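Local coordinates for protein methyltransferase (Streptococcus pyogenes, PDB 2ESR) that probably transfers methyl groups from S-adenosylmethionine, as a Rossmann-like methyltransferase of a family that includes the 16S rRNA guanine methyltransferase RsmD, at residues 33-38 / 101-106; 60-65 / 85-90; 92-97 / 120-125. All coordinates share one frame; numbering follows the deposited sequence.

Contact 1. Residues 33-38 / 101-106; sequences GRVLDL and FDLVFL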
loop_
_atom_site.group_PDB
_atom_site.type_symbol
_atom_site.label_atom_id
_atom_site.label_comp_id
_atom_site.label_asym_id
_atom_site.label_seq_id
_atom_site.Cartn_x
_atom_site.Cartn_y
_atom_site.Cartn_z
ATOM N N GLY A 33 1.832 -9.459 9.737
ATOM C CA GLY A 33 0.528 -8.816 9.732
ATOM C C GLY A 33 0.571 -7.462 9.049
ATOM O O GLY A 33 1.653 -6.967 8.729
ATOM N N ARG A 34 -0.601 -6.862 8.832
ATOM C CA ARG A 34 -0.698 -5.559 8.177
ATOM C C ARG A 34 -1.022 -4.433 9.150
ATOM O O ARG A 34 -1.954 -4.534 9.945
ATOM C CB ARG A 34 -1.778 -5.569 7.090
ATOM C CG ARG A 34 -1.458 -6.362 5.833
ATOM C CD ARG A 34 -2.345 -5.882 4.683
ATOM N NE ARG A 34 -2.086 -6.584 3.426
ATOM C CZ ARG A 34 -2.436 -7.843 3.187
ATOM N NH1 ARG A 34 -3.065 -8.549 4.119
ATOM N NH2 ARG A 34 -2.166 -8.397 2.013
ATOM N N VAL A 35 -0.256 -3.356 9.059
ATOM C CA VAL A 35 -0.447 -2.197 9.914
ATOM C C VAL A 35 -1.089 -1.060 9.117
ATOM O O VAL A 35 -0.786 -0.873 7.937
ATOM C CB VAL A 35 0.912 -1.683 10.464
ATOM C CG1 VAL A 35 0.703 -0.416 11.294
ATOM C CG2 VAL A 35 1.577 -2.758 11.306
ATOM N N LEU A 36 -1.992 -0.328 9.762
ATOM C CA LEU A 36 -2.617 0.844 9.154
ATOM C C LEU A 36 -2.318 2.003 10.098
ATOM O O LEU A 36 -2.671 1.955 11.274
ATOM C CB LEU A 36 -4.134 0.675 9.013
ATOM C CG LEU A 36 -4.881 1.939 8.545
ATOM C CD1 LEU A 36 -4.378 2.373 7.176
ATOM C CD2 LEU A 36 -6.370 1.662 8.485
ATOM N N ASP A 37 -1.652 3.032 9.587
ATOM C CA ASP A 37 -1.314 4.195 10.396
ATOM C C ASP A 37 -2.017 5.398 9.781
ATOM O O ASP A 37 -1.536 5.978 8.805
ATOM C CB ASP A 37 0.201 4.414 10.394
ATOM C CG ASP A 37 0.666 5.347 11.501
ATOM O OD1 ASP A 37 -0.156 6.142 12.005
ATOM O OD2 ASP A 37 1.864 5.287 11.860
ATOM N N LEU A 38 -3.164 5.755 10.348
ATOM C CA LEU A 38 -3.941 6.886 9.871
ATOM C C LEU A 38 -3.443 8.119 10.624
ATOM O O LEU A 38 -3.082 8.029 11.798
ATOM C CB LEU A 38 -5.430 6.645 10.139
ATOM C CG LEU A 38 -6.026 5.441 9.401
ATOM C CD1 LEU A 38 -7.486 5.255 9.807
ATOM C CD2 LEU A 38 -5.918 5.660 7.897
ATOM N N PHE A 101 -6.766 -5.315 8.437
ATOM C CA PHE A 101 -5.588 -4.809 9.127
ATOM C C PHE A 101 -5.528 -5.378 10.529
ATOM O O PHE A 101 -6.540 -5.461 11.214
ATOM C CB PHE A 101 -5.628 -3.287 9.158
ATOM C CG PHE A 101 -5.389 -2.669 7.814
ATOM C CD1 PHE A 101 -4.095 -2.537 7.327
ATOM C CD2 PHE A 101 -6.453 -2.283 7.008
ATOM C CE1 PHE A 101 -3.860 -2.032 6.050
ATOM C CE2 PHE A 101 -6.227 -1.775 5.726
ATOM C CZ PHE A 101 -4.928 -1.651 5.248
ATOM N N ASP A 102 -4.331 -5.774 10.942
ATOM C CA ASP A 102 -4.124 -6.383 12.251
ATOM C C ASP A 102 -3.768 -5.391 13.347
ATOM O O ASP A 102 -4.016 -5.641 14.533
ATOM C CB ASP A 102 -3.028 -7.439 12.139
ATOM C CG ASP A 102 -3.281 -8.417 11.007
ATOM O OD1 ASP A 102 -2.659 -8.275 9.931
ATOM O OD2 ASP A 102 -4.118 -9.317 11.189
ATOM N N LEU A 103 -3.190 -4.264 12.952
ATOM C CA LEU A 103 -2.785 -3.244 13.908
ATOM C C LEU A 103 -3.052 -1.877 13.289
ATOM O O LEU A 103 -2.591 -1.578 12.193
ATOM C CB LEU A 103 -1.294 -3.405 14.230
ATOM C CG LEU A 103 -0.603 -2.394 15.158
ATOM C CD1 LEU A 103 -1.317 -2.331 16.517
ATOM C CD2 LEU A 103 0.859 -2.814 15.346
ATOM N N VAL A 104 -3.812 -1.054 13.995
ATOM C CA VAL A 104 -4.150 0.265 13.499
ATOM C C VAL A 104 -3.706 1.316 14.505
ATOM O O VAL A 104 -3.973 1.188 15.695
ATOM C CB VAL A 104 -5.682 0.382 13.282
ATOM C CG1 VAL A 104 -6.042 1.769 12.771
ATOM C CG2 VAL A 104 -6.148 -0.685 12.292
ATOM N N PHE A 105 -3.007 2.336 14.026
ATOM C CA PHE A 105 -2.565 3.421 14.889
ATOM C C PHE A 105 -3.381 4.659 14.561
ATOM O O PHE A 105 -3.496 5.037 13.391
ATOM C CB PHE A 105 -1.078 3.710 14.681
ATOM C CG PHE A 105 -0.172 2.647 15.240
ATOM C CD1 PHE A 105 -0.100 2.435 16.607
ATOM C CD2 PHE A 105 0.582 1.841 14.395
ATOM C CE1 PHE A 105 0.713 1.421 17.133
ATOM C CE2 PHE A 105 1.398 0.826 14.907
ATOM C CZ PHE A 105 1.462 0.616 16.280
ATOM N N LEU A 106 -3.942 5.289 15.593
ATOM C CA LEU A 106 -4.761 6.486 15.412
ATOM C C LEU A 106 -4.347 7.588 16.376
ATOM O O LEU A 106 -4.409 7.416 17.593
ATOM C CB LEU A 106 -6.245 6.182 15.658
ATOM C CG LEU A 106 -6.963 5.089 14.870
ATOM C CD1 LEU A 106 -8.432 5.071 15.298
ATOM C CD2 LEU A 106 -6.856 5.343 13.365
#

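Contact 2. Residues 60-65 / 85-90; sequences VEKNRK and LLKMEA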
loop_
_atom_site.group_PDB
_atom_site.type_symbol
_atom_site.label_atom_id
_atom_site.label_comp_id
_atom_site.label_asym_id
_atom_site.label_seq_id
_atom_site.Cartn_x
_atom_site.Cartn_y
_atom_site.Cartn_z
ATOM N N VAL A 60 -1.210 6.871 6.083
ATOM C CA VAL A 60 -1.993 7.918 5.445
ATOM C C VAL A 60 -1.694 9.219 6.170
ATOM O O VAL A 60 -1.877 9.315 7.377
ATOM C CB VAL A 60 -3.511 7.657 5.530
ATOM C CG1 VAL A 60 -4.262 8.733 4.742
ATOM C CG2 VAL A 60 -3.841 6.275 4.989
ATOM N N GLU A 61 -1.221 10.211 5.426
ATOM C CA GLU A 61 -0.889 11.507 6.001
ATOM C C GLU A 61 -1.081 12.557 4.923
ATOM O O GLU A 61 -0.484 12.465 3.853
ATOM C CB GLU A 61 0.562 11.507 6.499
ATOM C CG GLU A 61 1.045 12.852 7.030
ATOM C CD GLU A 61 0.161 13.391 8.138
ATOM O OE1 GLU A 61 0.002 12.696 9.167
ATOM O OE2 GLU A 61 -0.376 14.509 7.980
ATOM N N LYS A 62 -1.918 13.550 5.213
ATOM C CA LYS A 62 -2.219 14.615 4.260
ATOM C C LYS A 62 -1.226 15.777 4.204
ATOM O O LYS A 62 -1.081 16.417 3.161
ATOM C CB LYS A 62 -3.619 15.171 4.534
ATOM C CG LYS A 62 -4.615 14.924 3.412
ATOM C CD LYS A 62 -4.103 15.474 2.084
ATOM C CE LYS A 62 -5.084 15.210 0.957
ATOM N NZ LYS A 62 -4.515 15.598 -0.359
ATOM N N ASN A 63 -0.551 16.055 5.315
ATOM C CA ASN A 63 0.414 17.156 5.371
ATOM C C ASN A 63 1.662 16.871 4.533
ATOM O O ASN A 63 2.258 15.796 4.624
ATOM C CB ASN A 63 0.810 17.433 6.825
ATOM C CG ASN A 63 1.812 18.564 6.955
ATOM O OD1 ASN A 63 2.970 18.434 6.559
ATOM N ND2 ASN A 63 1.369 19.686 7.511
ATOM N N ARG A 64 2.056 17.849 3.723
ATOM C CA ARG A 64 3.215 17.708 2.849
ATOM C C ARG A 64 4.544 17.559 3.581
ATOM O O ARG A 64 5.394 16.774 3.172
ATOM C CB ARG A 64 3.291 18.899 1.889
ATOM C CG ARG A 64 2.057 19.062 1.015
ATOM C CD ARG A 64 2.307 20.046 -0.116
ATOM N NE ARG A 64 3.387 19.600 -0.995
ATOM C CZ ARG A 64 3.357 18.481 -1.714
ATOM N NH1 ARG A 64 2.297 17.684 -1.666
ATOM N NH2 ARG A 64 4.389 18.157 -2.483
ATOM N N LYS A 65 4.729 18.318 4.654
ATOM C CA LYS A 65 5.969 18.245 5.419
ATOM C C LYS A 65 6.099 16.900 6.131
ATOM O O LYS A 65 7.189 16.321 6.205
ATOM C CB LYS A 65 6.032 19.401 6.423
ATOM C CG LYS A 65 6.399 20.737 5.781
ATOM C CD LYS A 65 6.273 21.902 6.752
ATOM C CE LYS A 65 4.857 22.470 6.774
ATOM N NZ LYS A 65 3.827 21.461 7.152
ATOM N N LEU A 85 2.696 4.721 1.377
ATOM C CA LEU A 85 2.253 6.011 1.893
ATOM C C LEU A 85 1.209 6.624 0.970
ATOM O O LEU A 85 1.420 6.748 -0.237
ATOM C CB LEU A 85 3.431 6.986 2.038
ATOM C CG LEU A 85 3.040 8.413 2.456
ATOM C CD1 LEU A 85 2.486 8.397 3.875
ATOM C CD2 LEU A 85 4.242 9.343 2.381
ATOM N N LEU A 86 0.078 6.999 1.549
ATOM C CA LEU A 86 -1.001 7.610 0.793
ATOM C C LEU A 86 -1.166 9.043 1.262
ATOM O O LEU A 86 -1.283 9.304 2.462
ATOM C CB LEU A 86 -2.309 6.848 1.009
ATOM C CG LEU A 86 -2.355 5.400 0.512
ATOM C CD1 LEU A 86 -3.676 4.766 0.911
ATOM C CD2 LEU A 86 -2.185 5.372 -0.997
ATOM N N LYS A 87 -1.160 9.971 0.312
ATOM C CA LYS A 87 -1.331 11.382 0.613
ATOM C C LYS A 87 -2.799 11.692 0.368
ATOM O O LYS A 87 -3.195 12.058 -0.741
ATOM C CB LYS A 87 -0.442 12.234 -0.296
ATOM C CG LYS A 87 -0.456 13.717 0.041
ATOM C CD LYS A 87 0.791 14.427 -0.482
ATOM C CE LYS A 87 0.953 14.270 -1.988
ATOM N NZ LYS A 87 2.214 14.908 -2.475
HETATM N N MSE A 88 -3.612 11.521 1.402
HETATM C CA MSE A 88 -5.039 11.771 1.270
HETATM C C MSE A 88 -5.715 11.877 2.632
HETATM O O MSE A 88 -5.096 11.620 3.667
HETATM C CB MSE A 88 -5.687 10.656 0.428
HETATM C CG MSE A 88 -5.596 9.254 1.017
HETATM SE SE MSE A 88 -5.963 7.827 -0.277
HETATM C CE MSE A 88 -7.815 8.246 -0.660
ATOM N N GLU A 89 -6.979 12.286 2.627
ATOM C CA GLU A 89 -7.749 12.416 3.857
ATOM C C GLU A 89 -8.035 11.017 4.392
ATOM O O GLU A 89 -8.301 10.097 3.621
ATOM C CB GLU A 89 -9.076 13.131 3.586
ATOM C CG GLU A 89 -8.951 14.506 2.938
ATOM C CD GLU A 89 -8.239 15.515 3.815
ATOM O OE1 GLU A 89 -8.204 16.705 3.436
ATOM O OE2 GLU A 89 -7.712 15.122 4.877
ATOM N N ALA A 90 -7.986 10.857 5.709
ATOM C CA ALA A 90 -8.239 9.557 6.326
ATOM C C ALA A 90 -9.580 8.980 5.884
ATOM O O ALA A 90 -9.690 7.787 5.603
ATOM C CB ALA A 90 -8.200 9.685 7.840
#

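Contact 3. Residues 92-97 / 120-125; sequences RAIDCL and EALAAK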
loop_
_atom_site.group_PDB
_atom_site.type_symbol
_atom_site.label_atom_id
_atom_site.label_comp_id
_atom_site.label_asym_id
_atom_site.label_seq_id
_atom_site.Cartn_x
_atom_site.Cartn_y
_atom_site.Cartn_z
ATOM N N ARG A 92 -11.256 9.556 3.091
ATOM C CA ARG A 92 -11.168 9.112 1.705
ATOM C C ARG A 92 -10.397 7.800 1.658
ATOM O O ARG A 92 -10.786 6.861 0.963
ATOM C CB ARG A 92 -10.433 10.156 0.861
ATOM C CG ARG A 92 -11.158 11.475 0.685
ATOM C CD ARG A 92 -10.158 12.613 0.509
ATOM N NE ARG A 92 -9.100 12.300 -0.453
ATOM C CZ ARG A 92 -7.978 12.997 -0.582
ATOM N NH1 ARG A 92 -7.755 14.046 0.189
ATOM N NH2 ARG A 92 -7.080 12.651 -1.491
ATOM N N ALA A 93 -9.295 7.748 2.403
ATOM C CA ALA A 93 -8.453 6.562 2.450
ATOM C C ALA A 93 -9.243 5.322 2.844
ATOM O O ALA A 93 -9.178 4.302 2.165
ATOM C CB ALA A 93 -7.285 6.781 3.425
ATOM N N ILE A 94 -10.001 5.413 3.934
ATOM C CA ILE A 94 -10.786 4.280 4.402
ATOM C C ILE A 94 -11.696 3.695 3.318
ATOM O O ILE A 94 -11.912 2.486 3.271
ATOM C CB ILE A 94 -11.616 4.671 5.653
ATOM C CG1 ILE A 94 -10.661 4.960 6.816
ATOM C CG2 ILE A 94 -12.578 3.545 6.030
ATOM C CD1 ILE A 94 -11.342 5.484 8.069
ATOM N N ASP A 95 -12.211 4.544 2.436
ATOM C CA ASP A 95 -13.085 4.077 1.363
ATOM C C ASP A 95 -12.334 3.362 0.240
ATOM O O ASP A 95 -12.941 2.669 -0.576
ATOM C CB ASP A 95 -13.873 5.253 0.777
ATOM C CG ASP A 95 -14.944 5.763 1.720
ATOM O OD1 ASP A 95 -15.819 4.959 2.105
ATOM O OD2 ASP A 95 -14.915 6.964 2.074
ATOM N N CYS A 96 -11.016 3.522 0.204
ATOM C CA CYS A 96 -10.210 2.906 -0.841
ATOM C C CYS A 96 -9.421 1.682 -0.375
ATOM O O CYS A 96 -8.910 0.919 -1.195
ATOM C CB CYS A 96 -9.253 3.944 -1.425
ATOM S SG CYS A 96 -10.096 5.382 -2.127
ATOM N N LEU A 97 -9.329 1.497 0.939
ATOM C CA LEU A 97 -8.603 0.359 1.508
ATOM C C LEU A 97 -9.389 -0.935 1.321
ATOM O O LEU A 97 -10.615 -0.914 1.258
ATOM C CB LEU A 97 -8.356 0.596 2.997
ATOM C CG LEU A 97 -7.581 1.865 3.342
ATOM C CD1 LEU A 97 -7.532 2.044 4.859
ATOM C CD2 LEU A 97 -6.183 1.776 2.761
ATOM N N GLU A 120 -15.555 3.654 13.858
ATOM C CA GLU A 120 -16.867 3.274 13.343
ATOM C C GLU A 120 -16.770 3.036 11.837
ATOM O O GLU A 120 -17.340 2.074 11.317
ATOM C CB GLU A 120 -17.891 4.374 13.619
ATOM C CG GLU A 120 -18.306 4.490 15.070
ATOM C CD GLU A 120 -19.289 3.409 15.492
ATOM O OE1 GLU A 120 -19.665 3.378 16.685
ATOM O OE2 GLU A 120 -19.692 2.595 14.633
ATOM N N ALA A 121 -16.036 3.902 11.140
ATOM C CA ALA A 121 -15.887 3.766 9.697
ATOM C C ALA A 121 -15.106 2.514 9.330
ATOM O O ALA A 121 -15.480 1.795 8.398
ATOM C CB ALA A 121 -15.208 4.998 9.111
ATOM N N LEU A 122 -14.020 2.254 10.054
ATOM C CA LEU A 122 -13.202 1.070 9.791
ATOM C C LEU A 122 -14.011 -0.203 10.005
ATOM O O LEU A 122 -13.899 -1.161 9.229
ATOM C CB LEU A 122 -11.982 1.052 10.709
ATOM C CG LEU A 122 -10.873 2.067 10.427
ATOM C CD1 LEU A 122 -9.907 2.100 11.593
ATOM C CD2 LEU A 122 -10.154 1.694 9.113
ATOM N N ALA A 123 -14.827 -0.209 11.055
ATOM C CA ALA A 123 -15.654 -1.368 11.374
ATOM C C ALA A 123 -16.729 -1.590 10.316
ATOM O O ALA A 123 -16.997 -2.725 9.919
ATOM C CB ALA A 123 -16.301 -1.184 12.747
ATOM N N ALA A 124 -17.342 -0.504 9.859
ATOM C CA ALA A 124 -18.400 -0.589 8.854
ATOM C C ALA A 124 -17.881 -1.095 7.513
ATOM O O ALA A 124 -18.616 -1.729 6.755
ATOM C CB ALA A 124 -19.062 0.777 8.674
ATOM N N LYS A 125 -16.615 -0.816 7.225
ATOM C CA LYS A 125 -15.998 -1.233 5.974
ATOM C C LYS A 125 -15.281 -2.574 6.101
ATOM O O LYS A 125 -14.556 -2.983 5.192
ATOM C CB LYS A 125 -15.010 -0.162 5.503
ATOM C CG LYS A 125 -15.660 1.193 5.209
ATOM C CD LYS A 125 -16.692 1.083 4.094
ATOM C CE LYS A 125 -16.048 0.697 2.775
ATOM N NZ LYS A 125 -15.104 1.744 2.291
HETATM O O HOH W 1 -12.810 0.275 2.134
#

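Contact 1. Residues 33-38 / 101-106
Arg34 and Asp102 meet where strand 34-38 begins to pair with residues 101-106. The carboxylate of Asp102 stands in for a backbone acceptor at the corner of its chain: OD1 takes the N-H of Arg34 at 2.7 Å through its anti lone pair. Arg34 O is gripped twice, by Asp102 N at 2.9 Å and by Leu103 N at 3.3 Å. Regular parallel pairing follows through Leu36, whose N gives to Leu103 O (2.8 Å) and whose O accepts from Phe105 N (2.8 Å); Leu38 N still bonds to Phe105 O (3.1 Å), though the pairing is looser there. Val35 and Asp37 turn their backbone groups to strand 56-60, while the guanidinium of Arg34 reaches Phe83 O of the second subunit. Apolar residues suit the buried faces. Leu36 CB sits over a face of the Phe101 ring, 3.9 Å from its centroid, and Val35 CG1, anti to the backbone N (chi1 177°), touches Phe105 CD2 at 3.8 Å. Asp37, a buried acid, gets a weak bond to OD2 from Ala46 N. Two adjacent central strands, the first leading into a glycine-rich turn and helix, are typical of the Rossmann-like fold of class I methyltransferases.

Contact 2. Residues 60-65 / 85-90
Val60 and Leu86 form a parallel bridge at the C-terminal ends of two neighbouring strands, 56-60 and 83-86, and beyond it the contact becomes one between the loops that leave those strands. The unit is a beta-alpha-beta crossover of the Rossmann-like sheet, with helix 64-75 connecting the two strands. One backbone bond ties the segments, from Glu61 N to Leu86 O at 3.1 Å and nearly straight. Valine suits its place as a beta-branched residue in a buried strand: CG1, anti to the backbone N (chi1 -175°), is carried over Met88 O, and it also meets Met88 CG at 4.0 Å; Met88 is present as selenomethionine. Glu61 OE2 accepts from Asn63 N, and OE1 from Gly41 N in the glycine-rich turn. An acid at this strand end is common in class I methyltransferases, where it typically holds the cofactor ribose, and Glu61 is consistent with that role. Asn63 then N-caps helix 64-75. Nearer the surface, Arg64 NH1 and Lys87 NZ, both donors, lie 2.9 Å apart, the amine near the plane of the guanidinium; such closeness of like charges is probably unfavourable, and the exact placing of the two ends is doubtful. Lys62, with a strained chi1 of -115°, lays its aliphatic chain across the Met88 backbone. Its NZ stays 5.4 Å from Glu89 OE1, so the charges do not touch; instead Lys62 CG is 3.4 Å from Glu89 OE2, and CE presses to 3.5 Å from Met88 CA.

Contact 3. Residues 92-97 / 120-125
Ile94 of helix 90-96 packs against Ala121, Leu122 and Lys125 at the end of helix 111-124. The two helices lie next to each other on one side of the Rossmann-like sheet, where Leu97 and Leu122 both rest on Leu36 of strand 34-38.

The apolar part of the contact centres on Ile94, whose branched side chain can reach three partners at once. With CG1 beside the backbone N (chi1 -66°) and CG2 anti to it, the two branches diverge. CD1, at the end of the longer branch, meets Ala121 CB at 4.0 Å; the small alanine leaves its methyl as the surface that CD1 meets. CG1 touches Leu122 CD2 at 4.0 Å, the two side chains crossing at about a right angle. CG2, on the other branch, lies 4.0 Å from Lys125 CG, so the lysine contributes its methylene chain as well as its charge.

The polar part depends on Lys125, the first residue to leave helical geometry after helix 111-124. Its four side-chain torsions are all near -60°, which curls the chain compactly and brings the ammonium to the end of the neighbouring helix. There NZ forms a weak salt bridge with Asp95 OD1 at 3.3 Å and a weak bond to Ile94 O at 3.4 Å. A cation is well placed here, since its charge would probably be favourable beside the carbonyl end of the helix. On a different side of the helix, Arg92 and Cys96 pack on Cys96 and Arg92 of the second subunit.

One water completes the polar cluster: it accepts from Lys125 NZ at 2.7 Å and donates both protons, to Ile94 O and to Leu97 O, each at 2.6 Å.

Overall arrangement
Contacts 1 and 2 lie in one Rossmann-like sheet, and contact 3 joins two helices packed on it. The centres of contacts 2 and 3 lie about 15 and 12 Å from the centre of contact 1, and about 15 Å from each other. Contacts 1 and 2 join through strands 34-38 and 56-60, with Asp37 O 2.9 Å from Val60 N. Contact 3 covers the Leu36 face of contact 1, Leu36 CD2 lying 3.8 Å from Leu122 CD2, and meets contact 2 where Val60 CG2 is 3.8 Å from Ala93 CB. Asp37 and Glu61 both adjoin the glycine-rich turn that probably borders the cofactor pocket, placing contacts 1 and 2 beside it. All three reach the second subunit.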